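Local coordinates for protein endoglucanase family 5 (Clostridium acetobutylicum ATCC 824, PDB 6PZ7) that probably cleaves internal beta-1,4 linkages in cellulose and related plant polysaccharides, as a broad-specificity endoglucanase of glycoside hydrolase subfamily GH5_4, at residues 176-179 and 184-187; 119-124 and 168-173; 162-167 and 204-209; 25-30 and 100-105; 38-43 and 79-84. All coordinates share one frame; numbering follows the deposited sequence.

Contact 1: residues 176-179 and 184-187; sequences NTIR and NNSS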
# COMPACT_ATOMS: atom_id res chain seq x y z
N ASN A 176 -8.90 14.05 8.80
CA ASN A 176 -9.50 15.37 9.00
C ASN A 176 -8.80 16.43 8.14
O ASN A 176 -9.45 17.32 7.57
CB ASN A 176 -9.43 15.78 10.47
CG ASN A 176 -10.50 15.11 11.34
OD1 ASN A 176 -11.50 14.64 10.84
ND2 ASN A 176 -10.26 15.11 12.64
N THR A 177 -7.48 16.36 8.05
CA THR A 177 -6.72 17.32 7.24
C THR A 177 -7.10 17.20 5.77
O THR A 177 -7.33 18.20 5.09
CB THR A 177 -5.23 17.10 7.43
OG1 THR A 177 -4.87 17.31 8.80
CG2 THR A 177 -4.39 18.00 6.57
N ILE A 178 -7.16 15.97 5.26
CA ILE A 178 -7.59 15.76 3.88
C ILE A 178 -8.96 16.37 3.66
O ILE A 178 -9.19 17.13 2.70
CB ILE A 178 -7.57 14.25 3.56
CG1 ILE A 178 -6.13 13.73 3.47
CG2 ILE A 178 -8.37 13.98 2.29
CD1 ILE A 178 -5.99 12.24 3.65
N ARG A 179 -9.92 15.99 4.48
CA ARG A 179 -11.30 16.43 4.24
C ARG A 179 -11.44 17.95 4.35
O ARG A 179 -12.24 18.54 3.62
CB ARG A 179 -12.24 15.73 5.21
CG ARG A 179 -12.28 14.20 5.06
CD ARG A 179 -13.57 13.71 4.46
NE ARG A 179 -13.63 12.26 4.38
CZ ARG A 179 -13.30 11.53 3.31
NH1 ARG A 179 -12.86 12.12 2.20
NH2 ARG A 179 -13.38 10.21 3.34
N ASN A 184 -13.05 17.73 -4.17
CA ASN A 184 -13.34 16.31 -4.16
C ASN A 184 -12.74 15.60 -2.96
O ASN A 184 -13.06 14.43 -2.73
CB ASN A 184 -12.91 15.67 -5.48
CG ASN A 184 -13.82 16.04 -6.62
OD1 ASN A 184 -14.98 16.44 -6.41
ND2 ASN A 184 -13.33 15.90 -7.82
N ASN A 185 -11.89 16.27 -2.18
CA ASN A 185 -11.39 15.66 -0.95
C ASN A 185 -12.47 15.48 0.09
O ASN A 185 -12.28 14.69 1.02
CB ASN A 185 -10.19 16.42 -0.40
CG ASN A 185 -8.97 16.28 -1.27
OD1 ASN A 185 -8.85 15.39 -2.12
ND2 ASN A 185 -8.01 17.16 -1.06
N SER A 186 -13.61 16.17 -0.03
CA SER A 186 -14.71 15.96 0.90
C SER A 186 -15.28 14.56 0.80
O SER A 186 -15.82 14.03 1.78
CB SER A 186 -15.81 17.01 0.67
OG SER A 186 -15.32 18.31 0.97
N SER A 187 -15.15 13.93 -0.38
CA SER A 187 -15.74 12.62 -0.62
C SER A 187 -14.75 11.59 -1.14
O SER A 187 -15.17 10.51 -1.56
CB SER A 187 -16.92 12.74 -1.59
OG SER A 187 -16.49 13.38 -2.77
O HOH W 1 -15.03 18.53 3.52

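Contact 2: residues 119-124 and 168-173; sequences DELTKV and NKFNLT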
# COMPACT_ATOMS: atom_id res chain seq x y z
N ASP A 119 1.44 17.46 14.40
CA ASP A 119 1.55 18.77 13.78
C ASP A 119 2.15 18.65 12.39
O ASP A 119 1.66 19.25 11.43
CB ASP A 119 2.40 19.68 14.67
CG ASP A 119 2.59 21.02 14.06
OD1 ASP A 119 1.60 21.78 14.01
OD2 ASP A 119 3.69 21.29 13.59
N GLU A 120 3.25 17.92 12.25
CA GLU A 120 3.88 17.81 10.94
C GLU A 120 2.96 17.08 9.95
O GLU A 120 2.87 17.46 8.78
CB GLU A 120 5.25 17.13 11.05
CG GLU A 120 5.95 17.20 9.72
CD GLU A 120 7.43 16.79 9.73
OE1 GLU A 120 8.00 16.56 10.81
OE2 GLU A 120 7.98 16.70 8.59
N LEU A 121 2.25 16.05 10.40
CA LEU A 121 1.33 15.34 9.53
C LEU A 121 0.26 16.26 9.02
O LEU A 121 -0.13 16.18 7.85
CB LEU A 121 0.67 14.22 10.32
CG LEU A 121 1.29 12.85 10.27
CD1 LEU A 121 0.56 11.93 11.26
CD2 LEU A 121 1.27 12.27 8.83
N THR A 122 -0.25 17.15 9.86
CA THR A 122 -1.24 18.12 9.43
C THR A 122 -0.68 18.99 8.31
O THR A 122 -1.33 19.19 7.28
CB THR A 122 -1.70 18.99 10.61
OG1 THR A 122 -2.22 18.17 11.66
CG2 THR A 122 -2.76 19.95 10.19
N LYS A 123 0.52 19.53 8.51
CA LYS A 123 1.10 20.42 7.50
C LYS A 123 1.38 19.68 6.20
O LYS A 123 1.15 20.19 5.10
CB LYS A 123 2.40 21.05 8.02
CG LYS A 123 2.23 22.38 8.73
CD LYS A 123 1.52 22.26 10.10
CE LYS A 123 1.53 23.62 10.86
NZ LYS A 123 0.83 23.48 12.15
N VAL A 124 1.93 18.48 6.31
CA VAL A 124 2.33 17.71 5.12
C VAL A 124 1.12 17.19 4.36
O VAL A 124 1.00 17.42 3.15
CB VAL A 124 3.32 16.58 5.51
CG1 VAL A 124 3.56 15.64 4.37
CG2 VAL A 124 4.62 17.18 6.00
N ASN A 168 -4.03 5.48 15.73
CA ASN A 168 -5.40 5.90 15.50
C ASN A 168 -5.49 7.42 15.45
O ASN A 168 -6.23 7.98 14.63
CB ASN A 168 -6.33 5.35 16.58
CG ASN A 168 -6.57 3.86 16.45
OD1 ASN A 168 -6.56 3.30 15.33
ND2 ASN A 168 -6.80 3.20 17.55
N LYS A 169 -4.75 8.11 16.33
CA LYS A 169 -4.73 9.57 16.32
C LYS A 169 -4.11 10.11 15.04
O LYS A 169 -4.61 11.08 14.46
CB LYS A 169 -3.98 10.09 17.56
CG LYS A 169 -4.48 9.55 18.91
CD LYS A 169 -3.66 10.12 20.06
CE LYS A 169 -3.99 9.47 21.39
NZ LYS A 169 -3.19 10.07 22.51
N PHE A 170 -3.03 9.50 14.58
CA PHE A 170 -2.41 9.94 13.34
C PHE A 170 -3.35 9.75 12.14
O PHE A 170 -3.44 10.64 11.28
CB PHE A 170 -1.13 9.16 13.07
CG PHE A 170 0.05 9.47 13.98
CD1 PHE A 170 0.10 10.59 14.80
CD2 PHE A 170 1.13 8.63 13.96
CE1 PHE A 170 1.22 10.83 15.59
CE2 PHE A 170 2.26 8.88 14.74
CZ PHE A 170 2.30 9.98 15.56
N ASN A 171 -4.03 8.60 12.06
CA ASN A 171 -4.96 8.39 10.96
C ASN A 171 -6.09 9.41 11.01
O ASN A 171 -6.53 9.90 9.96
CB ASN A 171 -5.51 6.96 11.00
CG ASN A 171 -4.54 5.92 10.44
OD1 ASN A 171 -3.73 6.23 9.54
ND2 ASN A 171 -4.65 4.68 10.90
N LEU A 172 -6.60 9.69 12.20
CA LEU A 172 -7.66 10.68 12.35
C LEU A 172 -7.19 12.06 11.91
O LEU A 172 -7.91 12.75 11.18
CB LEU A 172 -8.11 10.75 13.81
CG LEU A 172 -9.16 11.81 14.13
CD1 LEU A 172 -10.37 11.62 13.32
CD2 LEU A 172 -9.47 11.81 15.63
N THR A 173 -5.99 12.46 12.33
CA THR A 173 -5.42 13.74 11.93
C THR A 173 -5.34 13.81 10.41
O THR A 173 -5.71 14.82 9.80
CB THR A 173 -4.02 13.89 12.52
OG1 THR A 173 -4.08 13.95 13.95
CG2 THR A 173 -3.35 15.15 12.01

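Contact 3: residues 162-167 and 204-209; sequences ESRDVI and MNDLVI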
# COMPACT_ATOMS: atom_id res chain seq x y z
N GLU A 162 0.23 1.38 23.40
CA GLU A 162 0.55 2.80 23.19
C GLU A 162 0.62 3.15 21.72
O GLU A 162 0.01 4.10 21.26
CB GLU A 162 1.90 3.11 23.86
CG GLU A 162 2.49 4.45 23.43
CD GLU A 162 3.78 4.84 24.11
OE1 GLU A 162 4.48 3.94 24.68
OE2 GLU A 162 4.17 5.99 24.07
N SER A 163 1.42 2.39 20.95
CA SER A 163 1.62 2.79 19.56
C SER A 163 0.36 2.59 18.72
O SER A 163 0.09 3.38 17.82
CB SER A 163 2.84 2.08 18.97
OG SER A 163 2.86 0.66 19.20
N ARG A 164 -0.42 1.54 19.02
CA ARG A 164 -1.70 1.36 18.31
C ARG A 164 -2.64 2.53 18.57
O ARG A 164 -3.34 3.01 17.66
CB ARG A 164 -2.30 0.01 18.67
CG ARG A 164 -1.50 -1.17 18.15
CD ARG A 164 -2.18 -2.49 18.34
NE ARG A 164 -2.41 -2.88 19.74
CZ ARG A 164 -1.61 -3.62 20.46
NH1 ARG A 164 -0.45 -4.04 19.97
NH2 ARG A 164 -1.94 -3.92 21.71
N ASP A 165 -2.67 3.01 19.82
CA ASP A 165 -3.48 4.18 20.17
C ASP A 165 -3.04 5.39 19.37
O ASP A 165 -3.86 6.08 18.75
CB ASP A 165 -3.36 4.41 21.68
CG ASP A 165 -4.31 5.44 22.22
OD1 ASP A 165 -5.33 5.81 21.57
OD2 ASP A 165 -4.03 5.91 23.35
N VAL A 166 -1.74 5.67 19.35
CA VAL A 166 -1.24 6.85 18.65
C VAL A 166 -1.47 6.74 17.14
O VAL A 166 -1.80 7.74 16.49
CB VAL A 166 0.22 7.13 19.02
CG1 VAL A 166 0.76 8.32 18.22
CG2 VAL A 166 0.35 7.40 20.53
N ILE A 167 -1.35 5.56 16.56
CA ILE A 167 -1.65 5.44 15.14
C ILE A 167 -3.09 5.83 14.86
O ILE A 167 -3.39 6.43 13.82
CB ILE A 167 -1.31 4.05 14.62
CG1 ILE A 167 0.23 3.94 14.56
CG2 ILE A 167 -1.99 3.78 13.27
CD1 ILE A 167 0.70 2.60 14.45
N MET A 204 -5.35 -5.46 14.40
CA MET A 204 -6.66 -5.33 13.78
C MET A 204 -7.72 -4.97 14.81
O MET A 204 -8.60 -4.16 14.52
CB MET A 204 -7.04 -6.60 13.03
CG MET A 204 -6.06 -6.95 11.90
SD MET A 204 -6.72 -8.10 10.66
CE MET A 204 -7.07 -9.51 11.72
N ASN A 205 -7.63 -5.51 16.02
CA ASN A 205 -8.66 -5.23 17.03
C ASN A 205 -8.63 -3.79 17.53
O ASN A 205 -9.69 -3.23 17.86
CB ASN A 205 -8.51 -6.18 18.22
CG ASN A 205 -9.10 -7.55 17.96
OD1 ASN A 205 -9.93 -7.73 17.06
ND2 ASN A 205 -8.70 -8.52 18.76
N ASP A 206 -7.47 -3.17 17.57
CA ASP A 206 -7.35 -1.85 18.15
C ASP A 206 -7.54 -0.71 17.15
O ASP A 206 -7.66 0.45 17.58
CB ASP A 206 -6.02 -1.66 18.89
CG ASP A 206 -5.97 -2.35 20.24
OD1 ASP A 206 -7.00 -2.91 20.69
OD2 ASP A 206 -4.87 -2.31 20.88
N LEU A 207 -7.64 -1.01 15.86
CA LEU A 207 -7.88 0.00 14.85
C LEU A 207 -9.22 0.67 15.10
O LEU A 207 -10.24 0.01 15.28
CB LEU A 207 -7.87 -0.65 13.48
CG LEU A 207 -7.92 0.32 12.32
CD1 LEU A 207 -6.60 1.05 12.19
CD2 LEU A 207 -8.24 -0.41 11.04
N VAL A 208 -9.22 2.00 15.05
CA VAL A 208 -10.43 2.82 15.07
C VAL A 208 -10.52 3.55 13.74
O VAL A 208 -9.58 4.24 13.34
CB VAL A 208 -10.42 3.82 16.25
CG1 VAL A 208 -11.63 4.75 16.15
CG2 VAL A 208 -10.40 3.05 17.54
N ILE A 209 -11.64 3.40 13.04
CA ILE A 209 -11.85 4.13 11.80
C ILE A 209 -12.08 5.61 12.10
O ILE A 209 -13.04 5.94 12.82
CB ILE A 209 -13.06 3.56 11.04
CG1 ILE A 209 -12.86 2.09 10.71
CG2 ILE A 209 -13.35 4.40 9.77
CD1 ILE A 209 -11.78 1.80 9.66

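Contact 4: residues 25-30 and 100-105; sequences TLDASP and THHDTS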
# COMPACT_ATOMS: atom_id res chain seq x y z
N THR A 25 10.58 3.34 -5.94
CA THR A 25 10.55 4.38 -6.96
C THR A 25 10.39 5.73 -6.27
O THR A 25 11.37 6.27 -5.75
CB THR A 25 9.51 4.04 -8.02
OG1 THR A 25 9.77 2.69 -8.49
CG2 THR A 25 9.54 4.93 -9.21
N LEU A 26 9.18 6.31 -6.20
CA LEU A 26 8.99 7.55 -5.46
C LEU A 26 9.15 7.39 -3.94
O LEU A 26 9.24 8.39 -3.21
CB LEU A 26 7.69 8.23 -5.85
CG LEU A 26 7.57 8.62 -7.31
CD1 LEU A 26 6.17 9.10 -7.62
CD2 LEU A 26 8.58 9.64 -7.74
N ASP A 27 9.17 6.15 -3.50
CA ASP A 27 9.47 5.76 -2.14
C ASP A 27 10.95 5.64 -1.88
O ASP A 27 11.36 5.56 -0.69
CB ASP A 27 8.74 4.46 -1.76
CG ASP A 27 8.86 3.34 -2.77
OD1 ASP A 27 9.09 2.17 -2.36
OD2 ASP A 27 8.70 3.58 -3.99
N ALA A 28 11.78 5.61 -2.92
CA ALA A 28 13.22 5.62 -2.77
C ALA A 28 13.67 7.00 -2.34
O ALA A 28 12.90 7.97 -2.39
CB ALA A 28 13.91 5.23 -4.08
N SER A 29 14.92 7.14 -1.95
CA SER A 29 15.49 8.43 -1.58
C SER A 29 16.93 8.47 -2.04
O SER A 29 17.55 7.43 -2.23
CB SER A 29 15.39 8.69 -0.07
OG SER A 29 15.76 7.56 0.68
N PRO A 30 17.47 9.66 -2.27
CA PRO A 30 16.76 10.93 -2.14
C PRO A 30 15.83 11.23 -3.29
O PRO A 30 15.01 12.13 -3.18
CB PRO A 30 17.91 11.96 -2.09
CG PRO A 30 19.00 11.33 -2.84
CD PRO A 30 18.90 9.85 -2.55
N THR A 100 1.77 8.29 2.05
CA THR A 100 3.09 8.52 2.63
C THR A 100 3.71 7.15 2.90
O THR A 100 3.01 6.18 3.18
CB THR A 100 3.05 9.35 3.91
OG1 THR A 100 2.46 8.62 5.01
CG2 THR A 100 2.30 10.67 3.74
N HIS A 101 5.05 7.07 2.78
CA HIS A 101 5.72 5.76 2.71
C HIS A 101 6.79 5.70 3.76
O HIS A 101 6.46 5.59 4.97
CB HIS A 101 6.09 5.34 1.29
CG HIS A 101 6.17 3.86 1.14
ND1 HIS A 101 5.05 3.09 0.94
CD2 HIS A 101 7.23 3.02 1.17
CE1 HIS A 101 5.44 1.83 0.85
NE2 HIS A 101 6.76 1.77 0.96
N HIS A 102 8.07 5.74 3.39
CA HIS A 102 9.19 5.63 4.35
C HIS A 102 9.42 6.96 5.05
O HIS A 102 10.40 7.67 4.81
CB HIS A 102 10.47 5.19 3.66
CG HIS A 102 10.43 3.83 3.05
ND1 HIS A 102 9.95 2.72 3.69
CD2 HIS A 102 10.79 3.40 1.81
CE1 HIS A 102 10.01 1.67 2.88
NE2 HIS A 102 10.55 2.05 1.75
N ASP A 103 8.47 7.28 5.93
CA ASP A 103 8.34 8.54 6.65
C ASP A 103 8.34 8.33 8.16
O ASP A 103 7.92 9.20 8.92
CB ASP A 103 7.13 9.31 6.08
CG ASP A 103 7.46 9.95 4.73
OD1 ASP A 103 8.40 10.75 4.71
OD2 ASP A 103 6.78 9.65 3.72
N THR A 104 8.84 7.16 8.60
CA THR A 104 8.93 6.86 10.03
C THR A 104 9.90 7.77 10.76
O THR A 104 9.82 7.84 12.01
CB THR A 104 9.34 5.41 10.30
OG1 THR A 104 10.63 5.18 9.77
CG2 THR A 104 8.36 4.41 9.68
N SER A 105 10.79 8.46 10.07
CA SER A 105 11.73 9.33 10.76
C SER A 105 11.02 10.47 11.46
O SER A 105 11.53 10.99 12.46
CB SER A 105 12.76 9.89 9.78
OG SER A 105 12.16 10.65 8.77
O HOH W 2 10.34 0.63 -0.58

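Contact 5: residues 38-43 and 79-84; sequences PKTTKA and LNRVQE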
# COMPACT_ATOMS: atom_id res chain seq x y z
N PRO A 38 14.70 2.78 -13.14
CA PRO A 38 14.73 3.88 -14.12
C PRO A 38 13.63 4.88 -13.78
O PRO A 38 12.65 4.57 -13.08
CB PRO A 38 14.42 3.15 -15.44
CG PRO A 38 13.56 1.97 -15.03
CD PRO A 38 14.15 1.53 -13.73
N LYS A 39 13.76 6.09 -14.28
CA LYS A 39 12.67 7.06 -14.15
C LYS A 39 11.40 6.48 -14.78
O LYS A 39 11.43 5.95 -15.90
CB LYS A 39 13.08 8.37 -14.81
CG LYS A 39 12.06 9.48 -14.63
CD LYS A 39 12.58 10.79 -15.16
CE LYS A 39 11.52 11.88 -15.04
NZ LYS A 39 12.02 13.23 -15.49
N THR A 40 10.29 6.58 -14.08
CA THR A 40 9.05 5.97 -14.56
C THR A 40 8.55 6.69 -15.80
O THR A 40 8.63 7.91 -15.90
CB THR A 40 7.99 6.05 -13.47
OG1 THR A 40 8.50 5.52 -12.25
CG2 THR A 40 6.73 5.28 -13.83
N THR A 41 8.04 5.92 -16.76
CA THR A 41 7.46 6.44 -17.98
C THR A 41 6.00 6.00 -18.12
O THR A 41 5.56 5.00 -17.54
CB THR A 41 8.22 5.97 -19.22
OG1 THR A 41 8.06 4.55 -19.30
CG2 THR A 41 9.68 6.32 -19.17
N LYS A 42 5.28 6.75 -18.94
CA LYS A 42 3.92 6.38 -19.30
C LYS A 42 3.88 4.98 -19.89
O LYS A 42 2.95 4.20 -19.62
CB LYS A 42 3.37 7.41 -20.29
CG LYS A 42 2.01 7.13 -20.88
CD LYS A 42 0.97 7.02 -19.78
CE LYS A 42 -0.41 7.54 -20.28
NZ LYS A 42 -0.98 6.72 -21.41
N ALA A 43 4.88 4.64 -20.70
CA ALA A 43 4.88 3.33 -21.35
C ALA A 43 4.94 2.19 -20.34
O ALA A 43 4.36 1.12 -20.55
CB ALA A 43 6.05 3.22 -22.32
N LEU A 79 6.52 17.58 -5.82
CA LEU A 79 5.09 17.45 -6.03
C LEU A 79 4.75 17.38 -7.50
O LEU A 79 3.86 16.62 -7.91
CB LEU A 79 4.33 18.61 -5.38
CG LEU A 79 3.98 18.47 -3.91
CD1 LEU A 79 3.55 19.83 -3.37
CD2 LEU A 79 2.91 17.42 -3.67
N ASN A 80 5.43 18.17 -8.32
CA ASN A 80 5.16 18.16 -9.75
C ASN A 80 5.46 16.78 -10.35
O ASN A 80 4.69 16.26 -11.17
CB ASN A 80 6.00 19.21 -10.48
CG ASN A 80 5.55 20.63 -10.23
OD1 ASN A 80 4.45 20.89 -9.74
ND2 ASN A 80 6.40 21.57 -10.58
N ARG A 81 6.57 16.16 -9.92
CA ARG A 81 6.92 14.82 -10.40
C ARG A 81 5.93 13.77 -9.92
O ARG A 81 5.49 12.92 -10.71
CB ARG A 81 8.34 14.44 -10.00
CG ARG A 81 8.74 13.05 -10.47
CD ARG A 81 8.58 12.86 -11.98
NE ARG A 81 8.88 11.46 -12.31
CZ ARG A 81 8.47 10.85 -13.41
NH1 ARG A 81 7.77 11.47 -14.35
NH2 ARG A 81 8.72 9.55 -13.55
N VAL A 82 5.53 13.84 -8.65
CA VAL A 82 4.53 12.91 -8.15
C VAL A 82 3.26 13.03 -8.99
O VAL A 82 2.65 12.02 -9.36
CB VAL A 82 4.25 13.17 -6.65
CG1 VAL A 82 3.12 12.32 -6.16
CG2 VAL A 82 5.50 12.88 -5.80
N GLN A 83 2.85 14.25 -9.30
CA GLN A 83 1.64 14.42 -10.11
C GLN A 83 1.81 13.83 -11.50
O GLN A 83 0.85 13.27 -12.06
CB GLN A 83 1.26 15.89 -10.20
CG GLN A 83 0.02 16.08 -11.04
CD GLN A 83 -0.45 17.48 -11.09
OE1 GLN A 83 0.24 18.35 -11.61
NE2 GLN A 83 -1.63 17.72 -10.49
N GLU A 84 2.98 13.96 -12.11
CA GLU A 84 3.21 13.35 -13.42
C GLU A 84 2.92 11.84 -13.36
O GLU A 84 2.30 11.27 -14.26
CB GLU A 84 4.65 13.57 -13.90
CG GLU A 84 4.98 14.98 -14.29
CD GLU A 84 6.39 15.21 -14.75
OE1 GLU A 84 7.26 14.32 -14.65
OE2 GLU A 84 6.66 16.32 -15.27
O HOH W 3 9.81 14.80 -15.23

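Contact 1: residues 176-179 and 184-187
A polar contact between R179 and N185 ties the C-terminal end of helix 161-180 to the 3-10 segment 184-186, in the loop before strand 190-193 of the (beta/alpha)8 barrel. The guanidinium of R179 comes in edge-on: NH1 donates to N185 O at 2.9 Å, the acceptor lying in the guanidinium plane. The N-H...O angle is 145°, so the bond is moderately bent, and the donor is tilted from the carbonyl plane. Because the arginine chain bends at its second torsion (chi2 -108°), its methylenes also pass along the loop, R179 CD lying 3.5 Å from S186 O. Arginine suits this place because it can serve several oxygens at once: NH1 also binds R188 O, while NE forms a salt bridge with D213. The side chain of N185 packs on I178 instead, its CB 3.3 Å from I178 O and 4.1 Å from I178 CG2; these two side chains cross at about a right angle. The asparagine amide uses both ends, OD1 with R188 NE and ND2 with T181 OG1 and A129 O, which fixes its flip in a buried position. Water 1 links R179 O to S186 OG, a bridge made doubtful by the second conformer of S186. The contact thus supplies charged and amide N-H donors to backbone oxygens of the loop and its surroundings, N185 O, R188 O and A129 O.

Contact 2: residues 119-124 and 168-173
L121 and F170 meet between helix 111-132 and helix 161-180, successive outer helices of the (beta/alpha)8 barrel. Their short segments run nearly parallel, 27° apart, with axes 9.8 Å from each other at closest approach. L121 leaves its helix toward the other one. Its CB lies 4.5 Å from T173 CG2, at the margin of contact; chi1, at -94°, is off a staggered value, and with chi2 near 180° CD1 is carried straight on, anti to CA, to the phenylalanine. At the tip, L121 CD1 nestles into the base of the phenylalanine, 3.7 Å from both F170 CB and F170 CG and 3.8 Å from F170 CD1. The two side chains cross at about a right angle, a methyl set against the junction of CB and ring. T173, one turn after F170, crosses T122 nearly perpendicularly, T122 OG1 approaching T173 CG2 to 3.2 Å. Small beta-branched residues suit this side of the interface, since their hydroxyls can turn back to their own helices: T122 OG1 bonds to T118 O. K169 O takes two bonds, from T173 N and from T173 OG1 at 3.0 Å, arriving from opposite faces of the carbonyl plane.

Contact 3: residues 162-167 and 204-209
R164 and D206 form a salt bridge at the protein surface, joining helix 161-180 to helix 201-206, the next helix round the outside of the (beta/alpha)8 barrel. One donor does the work: R164 NE donates a hydrogen bond to D206 OD2 at 2.8 Å, and with an N-H...O angle of 168° the bond is almost straight. The oxygen lies in the guanidinium plane, at its edge. Seen from the aspartate, however, NE comes from above the carboxylate plane, and the two flat groups are turned 43° apart. R164 NH2 stays 3.4 Å from the same OD2, so the bridge rests on a single bond and is not the two-pronged pairing in which both groups lie flat together. A bend in the arginine about CG-CD (chi3 -63°) presents NE to the acid, while R164 CB still packs 4.1 Å from D206 CB. The other end of the guanidinium is also engaged, NH1 donating to G158 O. The backbone beyond the acid is satisfied too: N168 gives ND2 to D206 O and takes the V208 N-H on OD1, an asparagine being apt because one amide can serve a carbonyl and an N-H together. With the CA atoms of R164 and D206 6.5 Å apart, the long arginine can bend back to a short aspartate. At the partly exposed surface solvent probably screens the charges in part, and the near-straight N-H...O bond sets the direction of the link.

Contact 4: residues 25-30 and 100-105
D27 sits in a type I beta turn from T25 to A28, closed by A28 N to T25 O, and faces a loop in which H102 is the centre of an inverse gamma turn. The CA atoms of D27 and H101 are 6.1 Å apart. Both segments follow barrel strands, 19-22 and 95-99, and so belong to the rim at the strands' C-terminal ends, where the catalytic machinery of family 5 hydrolases lies. D27 CB rests against the first imidazole, 3.6 Å from H101 CD2. The two side chains run side by side in the same direction, with carboxylate and ring planes 78° apart. D27 O meets H102 differently, lying near the ring plane at its edge, 3.4 Å from H102 CD2. The imidazoles also touch: H101 CD2 stands 3.4 Å above the centre of the H102 ring. With CG lodged between its backbone N and carbonyl carbon (chi1 48°), D27 turns its acid back over its own turn, where OD2 accepts from T25 N at 2.7 Å, 169° at the hydrogen. OD1 accepts from N24 N and from water 2, which lies 2.7 Å from D27 OD1 and 2.7 Å from H102 NE2. H101 is steadied at ND1 by N99 ND2, and D103 OD2 accepts from H101 N; S61 OG binds both D27 O and H102 N. Aspartate suits the turn because both its oxygens can take backbone N-H groups. These polar bonds hold H101 with its ring edge over H102, whose NE2 is linked to D27 through water.

Contact 5: residues 38-43 and 79-84
The extended backbone of K39 and T40, leading to T41 at the N-cap of helix 42-51, passes alongside the guanidinium of R81 on helix 76-91. R81 NH2 donates to T40 O at 2.9 Å with an N-H...O angle of 155°, the oxygen lying near the guanidinium plane at its edge. K39 covers a face of the same group: its chain is fully extended, with CG anti to the backbone N (chi1 -175°), and it lays K39 CE 3.6 Å above the centre of the guanidinium plane. Lysine is thereby suited to its place through its methylenes, while its ammonium runs on to water 3, 2.7 Å from K39 NZ. That water in turn donates to E84 OE1, 2.7 Å away. R81 NH1 donates to the anti lone pair of E84 OE1 at 2.9 Å, a salt bridge one helical turn along. The remaining nitrogen, NE, pairs with E32, which also receives T40 OG1. Arginine can thus spread its donors over a carbonyl, two acids and the hydroxyl of Y88. On another side of helix 76-91, L79 packs on R131 and V82 on F132 of helix 111-132, so the segment links the approach to helix 42-51 with the next helix of the outer ring.

How the contacts relate
Contacts 3, 2 and 1 follow one another, in that order, along helix 161-180. Contacts 1 and 2 touch where T177 CG2 lies 3.4 Å from T122 O, their centres 13 Å apart; contacts 2 and 3, 14 Å apart, are joined through N168. Contacts 4 and 5 form a second pair, centres 15 Å apart, meeting at T25 CG2 and T40 OG1 (3.3 Å). Contacts 3 and 5 lie on opposite sides of the chain's centre, about 34 Å between centres. Contact 4, about 13 Å from that centre, is the innermost and is on the rim that carries the active site in this family; the others, with centres 18 to 19 Å out, join the surrounding helices and their connecting loops.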